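Local coordinates for transcriptional regulator (Enterococcus faecalis, PDB 3QFI), which is of unknown function but belongs to the LytR-CpsA-Psr family, with a mixed beta-sheet flanked by helices, at residues E20-L25 and I103-S108; G123-N128 and K144-G149; L153-M158 and Q173-E178. All coordinates share one frame; numbering follows the deposited sequence.

Contact 1: E20-L25 and I103-S108; sequences EPFSVL and IHHYVS
Ser23 and His104 meet where two parallel strands come together, and a side chain there does work usually left to the backbone. The Ser23 N-H comes in at the edge of the imidazole, almost exactly in its plane, and ND1 is the acceptor (2.9 Å, Ser23 N to His104 ND1). In a regular parallel ladder the carbonyl of Ile103 would take that N-H. With CG beside its own backbone N (chi1 -56°), His104 lays its ring against Ser23, and the second torsion (113°) puts ND1 opposite the amide. Ser23 OG is held mainly by the carbonyl of Pro102, and the amide of His104 adds a weak bond to it (3.4 Å, N to OG).

Beyond this point the ladder is regular. His105 N donates to Ser23 O (3.2 Å), Leu25 N to His105 O (2.9 Å), and Val107 N to Leu25 O (2.9 Å). The outward-facing groups of Tyr106 are also satisfied: Asp207 OD1 receives its N-H and Thr206 OG1 bonds its carbonyl. Phe22 and Val24 pair through their backbones with strand 44-51.

On the face shared with Val24, the edge of His105 is directed at the face of the Phe22 ring in an offset edge-to-face pair, centroids 5.9 Å apart and planes at 81°. On the other face, Leu25 CB rests on Ile103 CG2 (4.0 Å) and both residues reach helix 80-98. With ND1 accepting, a neutral His104 would carry its proton on NE2; a ring nitrogen thus extends the parallel pairing into the loop.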
loop_
_atom_site.group_PDB
_atom_site.type_symbol
_atom_site.label_atom_id
_atom_site.label_comp_id
_atom_site.label_asym_id
_atom_site.label_seq_id
_atom_site.Cartn_x
_atom_site.Cartn_y
_atom_site.Cartn_z
ATOM N N GLU A 20 15.349 10.729 -8.920
ATOM C CA GLU A 20 15.962 9.535 -8.404
ATOM C C GLU A 20 14.768 8.697 -7.962
ATOM O O GLU A 20 13.785 9.223 -7.428
ATOM C CB GLU A 20 16.856 9.923 -7.235
ATOM C CG GLU A 20 17.781 8.863 -6.729
ATOM C CD GLU A 20 18.833 9.453 -5.800
ATOM O OE1 GLU A 20 19.726 10.167 -6.307
ATOM O OE2 GLU A 20 18.756 9.226 -4.571
ATOM N N PRO A 21 14.813 7.390 -8.227
ATOM C CA PRO A 21 13.740 6.451 -7.864
ATOM C C PRO A 21 13.433 6.561 -6.380
ATOM O O PRO A 21 14.343 6.601 -5.555
ATOM C CB PRO A 21 14.334 5.092 -8.216
ATOM C CG PRO A 21 15.265 5.430 -9.373
ATOM C CD PRO A 21 15.930 6.693 -8.885
ATOM N N PHE A 22 12.163 6.613 -6.021
ATOM C CA PHE A 22 11.855 6.722 -4.609
ATOM C C PHE A 22 10.651 5.854 -4.268
ATOM O O PHE A 22 9.977 5.322 -5.159
ATOM C CB PHE A 22 11.623 8.190 -4.235
ATOM C CG PHE A 22 10.356 8.744 -4.768
ATOM C CD1 PHE A 22 9.190 8.661 -4.028
ATOM C CD2 PHE A 22 10.315 9.315 -6.024
ATOM C CE1 PHE A 22 7.981 9.146 -4.531
ATOM C CE2 PHE A 22 9.114 9.807 -6.543
ATOM C CZ PHE A 22 7.943 9.717 -5.784
ATOM N N SER A 23 10.379 5.716 -2.981
ATOM C CA SER A 23 9.292 4.858 -2.544
ATOM C C SER A 23 8.387 5.571 -1.561
ATOM O O SER A 23 8.793 6.530 -0.899
ATOM C CB SER A 23 9.866 3.625 -1.867
ATOM O OG SER A 23 10.235 3.948 -0.539
ATOM N N VAL A 24 7.162 5.090 -1.437
ATOM C CA VAL A 24 6.243 5.729 -0.522
ATOM C C VAL A 24 5.211 4.758 0.027
ATOM O O VAL A 24 4.716 3.872 -0.680
ATOM C CB VAL A 24 5.553 6.915 -1.214
ATOM C CG1 VAL A 24 5.322 6.585 -2.679
ATOM C CG2 VAL A 24 4.230 7.233 -0.524
ATOM N N LEU A 25 4.921 4.911 1.313
ATOM C CA LEU A 25 3.946 4.069 1.990
ATOM C C LEU A 25 2.636 4.845 2.081
ATOM O O LEU A 25 2.590 5.946 2.630
ATOM C CB LEU A 25 4.424 3.730 3.406
ATOM C CG LEU A 25 3.476 2.826 4.201
ATOM C CD1 LEU A 25 3.686 1.387 3.744
ATOM C CD2 LEU A 25 3.729 2.939 5.701
ATOM N N ILE A 103 11.819 3.615 3.098
ATOM C CA ILE A 103 10.535 4.241 2.833
ATOM C C ILE A 103 10.842 5.721 2.865
ATOM O O ILE A 103 10.941 6.309 3.942
ATOM C CB ILE A 103 9.502 3.970 3.943
ATOM C CG1 ILE A 103 9.168 2.484 4.014
ATOM C CG2 ILE A 103 8.236 4.786 3.669
ATOM C CD1 ILE A 103 8.539 1.928 2.738
ATOM N N HIS A 104 10.994 6.326 1.696
ATOM C CA HIS A 104 11.327 7.741 1.609
ATOM C C HIS A 104 10.232 8.685 2.042
ATOM O O HIS A 104 10.494 9.722 2.659
ATOM C CB HIS A 104 11.720 8.068 0.185
ATOM C CG HIS A 104 12.835 7.219 -0.315
ATOM N ND1 HIS A 104 12.673 6.293 -1.321
ATOM C CD2 HIS A 104 14.119 7.110 0.099
ATOM C CE1 HIS A 104 13.810 5.650 -1.506
ATOM N NE2 HIS A 104 14.704 6.128 -0.657
ATOM N N HIS A 105 9.001 8.318 1.712
ATOM C CA HIS A 105 7.865 9.150 2.032
ATOM C C HIS A 105 6.661 8.326 2.467
ATOM O O HIS A 105 6.554 7.132 2.155
ATOM C CB HIS A 105 7.488 9.972 0.804
ATOM C CG HIS A 105 8.556 10.913 0.351
ATOM N ND1 HIS A 105 8.925 12.023 1.080
ATOM C CD2 HIS A 105 9.312 10.931 -0.771
ATOM C CE1 HIS A 105 9.862 12.685 0.425
ATOM N NE2 HIS A 105 10.114 12.045 -0.701
ATOM N N TYR A 106 5.742 8.971 3.174
ATOM C CA TYR A 106 4.537 8.296 3.618
ATOM C C TYR A 106 3.352 9.237 3.463
ATOM O O TYR A 106 3.518 10.451 3.308
ATOM C CB TYR A 106 4.657 7.895 5.083
ATOM C CG TYR A 106 4.391 9.024 6.048
ATOM C CD1 TYR A 106 5.391 9.941 6.391
ATOM C CD2 TYR A 106 3.123 9.191 6.605
ATOM C CE1 TYR A 106 5.120 11.003 7.272
ATOM C CE2 TYR A 106 2.846 10.238 7.476
ATOM C CZ TYR A 106 3.835 11.138 7.810
ATOM O OH TYR A 106 3.525 12.164 8.681
ATOM N N VAL A 107 2.155 8.664 3.501
ATOM C CA VAL A 107 0.921 9.434 3.421
ATOM C C VAL A 107 -0.185 8.715 4.189
ATOM O O VAL A 107 -0.382 7.517 4.026
ATOM C CB VAL A 107 0.476 9.682 1.944
ATOM C CG1 VAL A 107 0.515 8.409 1.177
ATOM C CG2 VAL A 107 -0.942 10.267 1.906
ATOM N N SER A 108 -0.864 9.458 5.062
ATOM C CA SER A 108 -1.974 8.946 5.863
ATOM C C SER A 108 -3.220 9.656 5.379
ATOM O O SER A 108 -3.270 10.892 5.385
ATOM C CB SER A 108 -1.798 9.266 7.349
ATOM O OG SER A 108 -0.816 8.464 7.965
#

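Contact 2: G123-N128 and K144-G149; sequences GIEVDN and KIKLDG
Ile124 and Leu147 form a hydrogen-bonded antiparallel pair, exchanging two backbone bonds: Ile124 N to Leu147 O (3.0 Å) and Leu147 N to Ile124 O (2.7 Å). Two residues along, Val126 and Ile145 repeat the exchange, with both N to O distances at 3.2 Å. Glu125 with Lys146 and Asp127 with Lys144 are the intervening non-hydrogen-bonded pairs.

The face of Ile124, Val126, Ile145 and Leu147 is apolar. One methyl of Val126, CG2, serves both partners, meeting Ile145 CD1 at 3.9 Å and Leu147 CD2 at 4.0 Å. With CG1 anti to the carbonyl carbon (chi1 -56°), CG2 falls between that carbon and the backbone N, while Ile124 CG1 leans on Leu147 CB. The other face is charged. Lys144 folds back at its second and fourth torsions, its aliphatic chain beside the Asp127 carboxylate, yet NZ, 4.0 Å from Asp127 OD2, is too far for a salt bridge.

Further out, helix 150-156 covers Val126 and Leu147, and Lys179, Ile180 and Lys183 of helix 166-184 flank Ile124. At one end, Asp148 caps the backbone N of Thr151 as helix 150-156 begins, and Gly149 N is bonded by Asp119 OD1; at the other, the backbone pairing runs on from Asn128 to Gly143. This is a strongly twisted two-stranded antiparallel ribbon, its strands at 131° and joined by a long connection, with Ile124, Val126 and Leu147 packed against those two helices.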
loop_
_atom_site.group_PDB
_atom_site.type_symbol
_atom_site.label_atom_id
_atom_site.label_comp_id
_atom_site.label_asym_id
_atom_site.label_seq_id
_atom_site.Cartn_x
_atom_site.Cartn_y
_atom_site.Cartn_z
ATOM N N GLY A 123 -13.983 11.762 -9.918
ATOM C CA GLY A 123 -14.346 10.356 -9.888
ATOM C C GLY A 123 -13.389 9.468 -10.658
ATOM O O GLY A 123 -12.454 9.948 -11.300
ATOM N N ILE A 124 -13.627 8.164 -10.605
ATOM C CA ILE A 124 -12.766 7.222 -11.297
ATOM C C ILE A 124 -13.550 6.033 -11.810
ATOM O O ILE A 124 -14.518 5.605 -11.187
ATOM C CB ILE A 124 -11.654 6.696 -10.367
ATOM C CG1 ILE A 124 -12.277 5.976 -9.170
ATOM C CG2 ILE A 124 -10.775 7.854 -9.897
ATOM C CD1 ILE A 124 -11.259 5.366 -8.225
ATOM N N GLU A 125 -13.132 5.504 -12.953
ATOM C CA GLU A 125 -13.797 4.342 -13.523
ATOM C C GLU A 125 -13.071 3.034 -13.221
ATOM O O GLU A 125 -11.852 2.925 -13.379
ATOM C CB GLU A 125 -13.973 4.505 -15.035
ATOM C CG GLU A 125 -15.223 5.302 -15.401
ATOM C CD GLU A 125 -15.799 4.933 -16.760
ATOM O OE1 GLU A 125 -15.129 5.181 -17.787
ATOM O OE2 GLU A 125 -16.925 4.387 -16.796
ATOM N N VAL A 126 -13.840 2.049 -12.764
ATOM C CA VAL A 126 -13.306 0.731 -12.447
ATOM C C VAL A 126 -14.228 -0.330 -13.021
ATOM O O VAL A 126 -15.335 -0.023 -13.473
ATOM C CB VAL A 126 -13.202 0.488 -10.921
ATOM C CG1 VAL A 126 -12.373 1.582 -10.272
ATOM C CG2 VAL A 126 -14.584 0.414 -10.306
ATOM N N ASP A 127 -13.765 -1.578 -12.999
ATOM C CA ASP A 127 -14.556 -2.701 -13.489
ATOM C C ASP A 127 -14.958 -3.591 -12.310
ATOM O O ASP A 127 -14.180 -4.436 -11.862
ATOM C CB ASP A 127 -13.755 -3.522 -14.495
ATOM C CG ASP A 127 -14.609 -4.549 -15.215
ATOM O OD1 ASP A 127 -15.326 -5.316 -14.534
ATOM O OD2 ASP A 127 -14.561 -4.593 -16.465
ATOM N N ASN A 128 -16.173 -3.393 -11.809
ATOM C CA ASN A 128 -16.677 -4.172 -10.685
ATOM C C ASN A 128 -17.013 -5.589 -11.140
ATOM O O ASN A 128 -18.069 -5.815 -11.726
ATOM C CB ASN A 128 -17.930 -3.507 -10.107
ATOM C CG ASN A 128 -18.450 -4.214 -8.871
ATOM O OD1 ASN A 128 -19.508 -3.876 -8.344
ATOM N ND2 ASN A 128 -17.703 -5.199 -8.396
ATOM N N LYS A 144 -18.453 -2.166 -15.877
ATOM C CA LYS A 144 -17.756 -0.888 -16.027
ATOM C C LYS A 144 -18.591 0.309 -15.571
ATOM O O LYS A 144 -19.578 0.665 -16.215
ATOM C CB LYS A 144 -17.339 -0.683 -17.488
ATOM C CG LYS A 144 -16.199 -1.579 -17.971
ATOM C CD LYS A 144 -14.847 -1.114 -17.437
ATOM C CE LYS A 144 -13.705 -2.012 -17.924
ATOM N NZ LYS A 144 -13.564 -2.033 -19.414
ATOM N N ILE A 145 -18.185 0.936 -14.469
ATOM C CA ILE A 145 -18.906 2.098 -13.952
ATOM C C ILE A 145 -18.027 3.166 -13.294
ATOM O O ILE A 145 -16.923 2.888 -12.833
ATOM C CB ILE A 145 -20.006 1.671 -12.954
ATOM C CG1 ILE A 145 -19.532 0.477 -12.132
ATOM C CG2 ILE A 145 -21.302 1.375 -13.707
ATOM C CD1 ILE A 145 -18.398 0.797 -11.190
ATOM N N LYS A 146 -18.526 4.398 -13.267
ATOM C CA LYS A 146 -17.793 5.507 -12.671
ATOM C C LYS A 146 -18.080 5.572 -11.177
ATOM O O LYS A 146 -19.214 5.362 -10.741
ATOM C CB LYS A 146 -18.192 6.821 -13.343
ATOM C CG LYS A 146 -17.450 8.038 -12.815
ATOM C CD LYS A 146 -17.853 9.310 -13.556
ATOM C CE LYS A 146 -17.462 9.264 -15.028
ATOM N NZ LYS A 146 -17.870 10.517 -15.723
ATOM N N LEU A 147 -17.047 5.868 -10.398
ATOM C CA LEU A 147 -17.179 5.940 -8.951
ATOM C C LEU A 147 -16.923 7.324 -8.359
ATOM O O LEU A 147 -16.031 8.048 -8.799
ATOM C CB LEU A 147 -16.230 4.930 -8.320
ATOM C CG LEU A 147 -16.916 3.810 -7.537
ATOM C CD1 LEU A 147 -18.121 3.276 -8.292
ATOM C CD2 LEU A 147 -15.901 2.713 -7.280
ATOM N N ASP A 148 -17.716 7.686 -7.353
ATOM C CA ASP A 148 -17.564 8.971 -6.688
ATOM C C ASP A 148 -16.900 8.757 -5.326
ATOM O O ASP A 148 -16.323 7.698 -5.074
ATOM C CB ASP A 148 -18.926 9.660 -6.516
ATOM C CG ASP A 148 -19.867 8.901 -5.596
ATOM O OD1 ASP A 148 -20.915 9.469 -5.202
ATOM O OD2 ASP A 148 -19.573 7.737 -5.260
ATOM N N GLY A 149 -16.966 9.756 -4.451
ATOM C CA GLY A 149 -16.361 9.610 -3.139
ATOM C C GLY A 149 -17.123 8.613 -2.291
ATOM O O GLY A 149 -16.535 7.776 -1.606
#

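Contact 3: L153-M158 and Q173-E178; sequences LAYARM and QREVVE
Tyr155 and Glu175 supply the polar part of this helix-to-helix contact. The phenol donates to Glu175 OE2 (2.8 Å, OH to OE2), meeting the syn side of the carboxylate from 30° out of its plane. Ring and carboxylate planes stand 64° apart. With its CG anti to the backbone N (chi1 -175°), Tyr155 sends the ring across to helix 166-184, and the extended Glu175 chain crosses it at about a right angle. The other carboxylate oxygen, OE1, has a long, weak ion pair with Lys179.

Apolar packing lies beside this bond. Val176 CG2 comes against the edge of the tyrosine ring, 3.6 Å from CD2, and is also 4.4 Å from Ala156 CB.

Where helix 150-156 ends, Gln173 contributes its aliphatic part, with CG 3.4 Å from Ala156 O. Its OE1 is likewise an acceptor and so makes no bond to that carbonyl; Arg169 NE bonds it weakly.

Arg172 ties the same end down, bonding the carbonyls of Tyr155 and Met158. Helix 166-184 lies between two sets of strands: Glu175 and Val176 touch strand 124-128, which Tyr155 of helix 150-156 also meets, while Gln173, Arg174 and Val177 rest on strand 44-51.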
loop_
_atom_site.group_PDB
_atom_site.type_symbol
_atom_site.label_atom_id
_atom_site.label_comp_id
_atom_site.label_asym_id
_atom_site.label_seq_id
_atom_site.Cartn_x
_atom_site.Cartn_y
_atom_site.Cartn_z
ATOM N N LEU A 153 -15.716 4.700 -1.518
ATOM C CA LEU A 153 -15.308 4.081 -0.261
ATOM C C LEU A 153 -15.824 2.667 -0.128
ATOM O O LEU A 153 -15.127 1.791 0.377
ATOM C CB LEU A 153 -15.798 4.879 0.945
ATOM C CG LEU A 153 -14.960 6.085 1.344
ATOM C CD1 LEU A 153 -15.439 6.575 2.708
ATOM C CD2 LEU A 153 -13.474 5.689 1.408
ATOM N N ALA A 154 -17.055 2.440 -0.566
ATOM C CA ALA A 154 -17.639 1.108 -0.466
ATOM C C ALA A 154 -16.853 0.094 -1.299
ATOM O O ALA A 154 -16.545 -0.991 -0.821
ATOM C CB ALA A 154 -19.102 1.146 -0.905
ATOM N N TYR A 155 -16.516 0.469 -2.531
ATOM C CA TYR A 155 -15.766 -0.389 -3.438
ATOM C C TYR A 155 -14.401 -0.759 -2.860
ATOM O O TYR A 155 -13.905 -1.866 -3.061
ATOM C CB TYR A 155 -15.572 0.309 -4.793
ATOM C CG TYR A 155 -14.904 -0.563 -5.842
ATOM C CD1 TYR A 155 -15.587 -1.636 -6.420
ATOM C CD2 TYR A 155 -13.564 -0.356 -6.213
ATOM C CE1 TYR A 155 -14.956 -2.491 -7.334
ATOM C CE2 TYR A 155 -12.922 -1.212 -7.130
ATOM C CZ TYR A 155 -13.636 -2.278 -7.676
ATOM O OH TYR A 155 -13.026 -3.161 -8.527
ATOM N N ALA A 156 -13.795 0.181 -2.147
ATOM C CA ALA A 156 -12.488 -0.037 -1.543
ATOM C C ALA A 156 -12.612 -0.852 -0.263
ATOM O O ALA A 156 -11.746 -1.662 0.050
ATOM C CB ALA A 156 -11.833 1.306 -1.245
ATOM N N ARG A 157 -13.696 -0.631 0.471
ATOM C CA ARG A 157 -13.929 -1.338 1.722
ATOM C C ARG A 157 -15.063 -2.334 1.551
ATOM O O ARG A 157 -16.217 -1.949 1.386
ATOM C CB ARG A 157 -14.284 -0.343 2.829
ATOM C CG ARG A 157 -14.350 -0.948 4.220
ATOM C CD ARG A 157 -14.735 0.103 5.257
ATOM N NE ARG A 157 -14.577 -0.382 6.631
ATOM C CZ ARG A 157 -15.177 -1.464 7.121
ATOM N NH1 ARG A 157 -15.984 -2.186 6.356
ATOM N NH2 ARG A 157 -14.971 -1.821 8.382
ATOM N N MET A 158 -14.728 -3.616 1.587
ATOM C CA MET A 158 -15.719 -4.669 1.442
ATOM C C MET A 158 -14.954 -5.975 1.447
ATOM O O MET A 158 -14.061 -6.186 0.622
ATOM C CB MET A 158 -16.495 -4.504 0.132
ATOM C CG MET A 158 -17.703 -5.414 0.000
ATOM S SD MET A 158 -17.254 -7.145 -0.164
ATOM C CE MET A 158 -17.142 -7.302 -1.932
ATOM N N GLN A 173 -8.393 -2.313 -3.651
ATOM C CA GLN A 173 -7.814 -1.104 -3.083
ATOM C C GLN A 173 -6.686 -0.600 -3.968
ATOM O O GLN A 173 -6.485 0.612 -4.095
ATOM C CB GLN A 173 -7.302 -1.369 -1.674
ATOM C CG GLN A 173 -8.432 -1.513 -0.675
ATOM C CD GLN A 173 -7.958 -1.912 0.707
ATOM O OE1 GLN A 173 -8.760 -2.011 1.637
ATOM N NE2 GLN A 173 -6.653 -2.151 0.851
ATOM N N ARG A 174 -5.963 -1.528 -4.598
ATOM C CA ARG A 174 -4.862 -1.145 -5.479
ATOM C C ARG A 174 -5.398 -0.585 -6.794
ATOM O O ARG A 174 -4.760 0.262 -7.423
ATOM C CB ARG A 174 -3.940 -2.338 -5.787
ATOM C CG ARG A 174 -3.299 -2.992 -4.577
ATOM C CD ARG A 174 -2.103 -3.877 -4.968
ATOM N NE ARG A 174 -2.402 -4.968 -5.900
ATOM C CZ ARG A 174 -2.859 -6.174 -5.554
ATOM N NH1 ARG A 174 -3.095 -6.473 -4.280
ATOM N NH2 ARG A 174 -3.039 -7.106 -6.486
ATOM N N GLU A 175 -6.570 -1.056 -7.208
ATOM C CA GLU A 175 -7.153 -0.582 -8.452
ATOM C C GLU A 175 -7.583 0.874 -8.256
ATOM O O GLU A 175 -7.330 1.725 -9.106
ATOM C CB GLU A 175 -8.344 -1.457 -8.845
ATOM C CG GLU A 175 -8.796 -1.241 -10.282
ATOM C CD GLU A 175 -10.033 -2.051 -10.655
ATOM O OE1 GLU A 175 -10.444 -1.982 -11.835
ATOM O OE2 GLU A 175 -10.589 -2.748 -9.775
ATOM N N VAL A 176 -8.206 1.151 -7.114
ATOM C CA VAL A 176 -8.657 2.493 -6.780
ATOM C C VAL A 176 -7.475 3.458 -6.761
ATOM O O VAL A 176 -7.478 4.455 -7.477
ATOM C CB VAL A 176 -9.381 2.499 -5.401
ATOM C CG1 VAL A 176 -9.639 3.925 -4.924
ATOM C CG2 VAL A 176 -10.698 1.750 -5.518
ATOM N N VAL A 177 -6.462 3.167 -5.953
ATOM C CA VAL A 177 -5.293 4.037 -5.876
ATOM C C VAL A 177 -4.615 4.173 -7.231
ATOM O O VAL A 177 -4.032 5.212 -7.539
ATOM C CB VAL A 177 -4.253 3.503 -4.855
ATOM C CG1 VAL A 177 -2.957 4.313 -4.941
ATOM C CG2 VAL A 177 -4.828 3.576 -3.443
ATOM N N GLU A 178 -4.676 3.126 -8.045
ATOM C CA GLU A 178 -4.039 3.187 -9.357
ATOM C C GLU A 178 -4.766 4.187 -10.252
ATOM O O GLU A 178 -4.139 4.972 -10.975
ATOM C CB GLU A 178 -4.056 1.824 -10.026
ATOM C CG GLU A 178 -3.266 1.783 -11.314
ATOM C CD GLU A 178 -3.569 0.542 -12.126
ATOM O OE1 GLU A 178 -3.654 -0.564 -11.531
ATOM O OE2 GLU A 178 -3.718 0.676 -13.362
#

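How the contacts relate
Contacts 2 and 3 form one packed unit, whereas contact 1 stands apart. The centres of contacts 2 and 3 are 10 Å apart, and strand 145-147 is followed in the chain by helix 150-156. Leu147 CD2 lies 3.5 Å from Tyr155 CB, and from the other helix Glu175 OE1 lies 3.8 Å from Val126 CB. Contact 1 lies in the mixed sheet, on the opposite side of the chain's centre from contact 3; their centres are 20 Å apart and their nearest atoms about 8 Å. Strand 44-51 links them, pairing with 20-25 and packing against 173-178. Contact 2 is remoter still, about 15 Å from contact 1 between nearest atoms.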